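Local coordinates for probable quinone reductase Qor (NADPH:quinone reductase) (Zeta-crystallin homolog protein) (Mycobacterium tuberculosis, PDB 4RVU) that probably reduces quinones with electrons taken from NADPH, a cofactor bound between its Rossmann-type and catalytic domains, at residues M5-V10 and A99-C104. Sequence-based numbering, arbitrary orientation.
Sequences MHAIEV and AYAEFC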
loop_
_atom_site.group_PDB
_atom_site.type_symbol
_atom_site.label_atom_id
_atom_site.label_comp_id
_atom_site.label_asym_id
_atom_site.label_seq_id
_atom_site.Cartn_x
_atom_site.Cartn_y
_atom_site.Cartn_z
ATOM N N MET A 5 21.648 -19.757 -34.855
ATOM C CA MET A 5 20.928 -18.487 -34.902
ATOM C C MET A 5 21.751 -17.400 -34.230
ATOM O O MET A 5 22.667 -17.688 -33.456
ATOM C CB MET A 5 19.581 -18.601 -34.179
ATOM C CG MET A 5 19.707 -18.856 -32.704
ATOM S SD MET A 5 18.139 -18.683 -31.828
ATOM C CE MET A 5 18.732 -18.695 -30.143
ATOM N N HIS A 6 21.415 -16.149 -34.516
ATOM C CA HIS A 6 22.015 -15.033 -33.796
ATOM C C HIS A 6 21.272 -14.766 -32.482
ATOM O O HIS A 6 20.051 -14.921 -32.404
ATOM C CB HIS A 6 22.034 -13.777 -34.667
ATOM C CG HIS A 6 22.832 -13.930 -35.924
ATOM N ND1 HIS A 6 22.267 -13.865 -37.180
ATOM C CD2 HIS A 6 24.157 -14.146 -36.118
ATOM C CE1 HIS A 6 23.208 -14.031 -38.095
ATOM N NE2 HIS A 6 24.363 -14.207 -37.475
ATOM N N ALA A 7 22.025 -14.384 -31.454
ATOM C CA ALA A 7 21.466 -14.078 -30.139
ATOM C C ALA A 7 22.373 -13.101 -29.411
ATOM O O ALA A 7 23.542 -12.941 -29.772
ATOM C CB ALA A 7 21.281 -15.350 -29.306
ATOM N N ILE A 8 21.828 -12.462 -28.381
ATOM C CA ILE A 8 22.594 -11.557 -27.544
ATOM C C ILE A 8 22.783 -12.232 -26.192
ATOM O O ILE A 8 21.833 -12.399 -25.413
ATOM C CB ILE A 8 21.895 -10.195 -27.379
ATOM C CG1 ILE A 8 21.703 -9.512 -28.745
ATOM C CG2 ILE A 8 22.693 -9.282 -26.452
ATOM C CD1 ILE A 8 22.982 -8.904 -29.343
ATOM N N GLU A 9 24.010 -12.651 -25.920
ATOM C CA GLU A 9 24.272 -13.432 -24.717
ATOM C C GLU A 9 25.083 -12.623 -23.721
ATOM O O GLU A 9 25.957 -11.839 -24.104
ATOM C CB GLU A 9 25.025 -14.706 -25.090
ATOM C CG GLU A 9 25.448 -15.561 -23.908
ATOM C CD GLU A 9 26.369 -16.681 -24.333
ATOM O OE1 GLU A 9 27.496 -16.381 -24.784
ATOM O OE2 GLU A 9 25.960 -17.854 -24.228
ATOM N N VAL A 10 24.780 -12.813 -22.442
ATOM C CA VAL A 10 25.541 -12.209 -21.359
ATOM C C VAL A 10 26.329 -13.316 -20.659
ATOM O O VAL A 10 25.743 -14.261 -20.131
ATOM C CB VAL A 10 24.606 -11.484 -20.379
ATOM C CG1 VAL A 10 25.379 -10.918 -19.198
ATOM C CG2 VAL A 10 23.865 -10.373 -21.108
ATOM N N ALA A 99 14.715 -13.674 -25.278
ATOM C CA ALA A 99 14.023 -12.980 -26.370
ATOM C C ALA A 99 14.939 -12.271 -27.375
ATOM O O ALA A 99 14.548 -12.075 -28.535
ATOM C CB ALA A 99 12.985 -11.998 -25.812
ATOM N N TYR A 100 16.130 -11.848 -26.950
ATOM C CA TYR A 100 17.039 -11.168 -27.889
ATOM C C TYR A 100 17.739 -12.214 -28.755
ATOM O O TYR A 100 18.931 -12.487 -28.565
ATOM C CB TYR A 100 18.131 -10.359 -27.180
ATOM C CG TYR A 100 17.746 -9.084 -26.437
ATOM C CD1 TYR A 100 16.450 -8.851 -25.982
ATOM C CD2 TYR A 100 18.712 -8.118 -26.174
ATOM C CE1 TYR A 100 16.138 -7.689 -25.257
ATOM C CE2 TYR A 100 18.412 -6.955 -25.467
ATOM C CZ TYR A 100 17.126 -6.758 -25.004
ATOM O OH TYR A 100 16.843 -5.612 -24.316
ATOM N N ALA A 101 17.004 -12.797 -29.697
ATOM C CA ALA A 101 17.519 -13.867 -30.552
ATOM C C ALA A 101 16.593 -14.022 -31.735
ATOM O O ALA A 101 15.498 -13.469 -31.731
ATOM C CB ALA A 101 17.590 -15.180 -29.779
ATOM N N GLU A 102 17.009 -14.799 -32.734
ATOM C CA GLU A 102 16.143 -15.055 -33.876
ATOM C C GLU A 102 14.996 -15.977 -33.497
ATOM O O GLU A 102 13.915 -15.916 -34.096
ATOM C CB GLU A 102 16.940 -15.668 -35.021
ATOM C CG GLU A 102 17.861 -14.687 -35.691
ATOM C CD GLU A 102 18.579 -15.298 -36.859
ATOM O OE1 GLU A 102 19.615 -15.953 -36.626
ATOM O OE2 GLU A 102 18.098 -15.129 -38.002
ATOM N N PHE A 103 15.243 -16.825 -32.496
ATOM C CA PHE A 103 14.261 -17.782 -31.999
ATOM C C PHE A 103 14.336 -17.834 -30.484
ATOM O O PHE A 103 15.432 -17.781 -29.908
ATOM C CB PHE A 103 14.551 -19.190 -32.538
ATOM C CG PHE A 103 14.442 -19.313 -34.036
ATOM C CD1 PHE A 103 15.524 -19.001 -34.853
ATOM C CD2 PHE A 103 13.270 -19.778 -34.622
ATOM C CE1 PHE A 103 15.427 -19.128 -36.232
ATOM C CE2 PHE A 103 13.167 -19.915 -36.002
ATOM C CZ PHE A 103 14.247 -19.581 -36.806
ATOM N N CYS A 104 13.179 -17.930 -29.835
ATOM C CA CYS A 104 13.140 -18.093 -28.384
ATOM C C CYS A 104 11.927 -18.921 -27.996
ATOM O O CYS A 104 11.102 -19.269 -28.847
ATOM C CB CYS A 104 13.100 -16.730 -27.679
ATOM S SG CYS A 104 11.537 -15.813 -27.880
#
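His6 and Glu102 meet in a worked example of one carboxylate oxygen taking the place of a single strand carbonyl, where segments 5-10 and 99-104 run antiparallel. Two backbone hydrogen bonds flank Ala7 and Ala101, the non-hydrogen-bonded pair, whose CA atoms lie 4.0 Å apart. Ile8 N bonds to Tyr100 O at 2.9 Å. Glu102 N reaches His6 O at 3.1 Å. In a regular antiparallel pair Glu102 O would answer this second bond; here the side chain does so instead. Glu102 OE1 accepts a hydrogen bond from His6 N at 2.8 Å through its anti lone pair, nearly straight at 169°. The Glu102 chain gets there by running extended beyond CG (chi2 -177°), alongside the His6 imidazole, with carboxylate and ring planes 25° apart.

This single bridge joins strand 5-10, central between 20-24 and 61-62, to the loop entering strand 103-107 in the GroES-like catalytic domain of the medium-chain dehydrogenase/reductase fold. An inverse gamma turn centred on Tyr100 immediately precedes Ala101.

Apolar contacts flank the bridge. Met5 lays SD at the edge of the Phe103 ring, a Met-aromatic contact 5.3 Å from the centroid, while Met5 CE meets Ala101 CB. Ile8 CB sits at the Tyr100 ring edge, in plane, and touches Tyr100 CB at 3.8 Å. The phenol OH hydrogen-bonds Asp47 and His316.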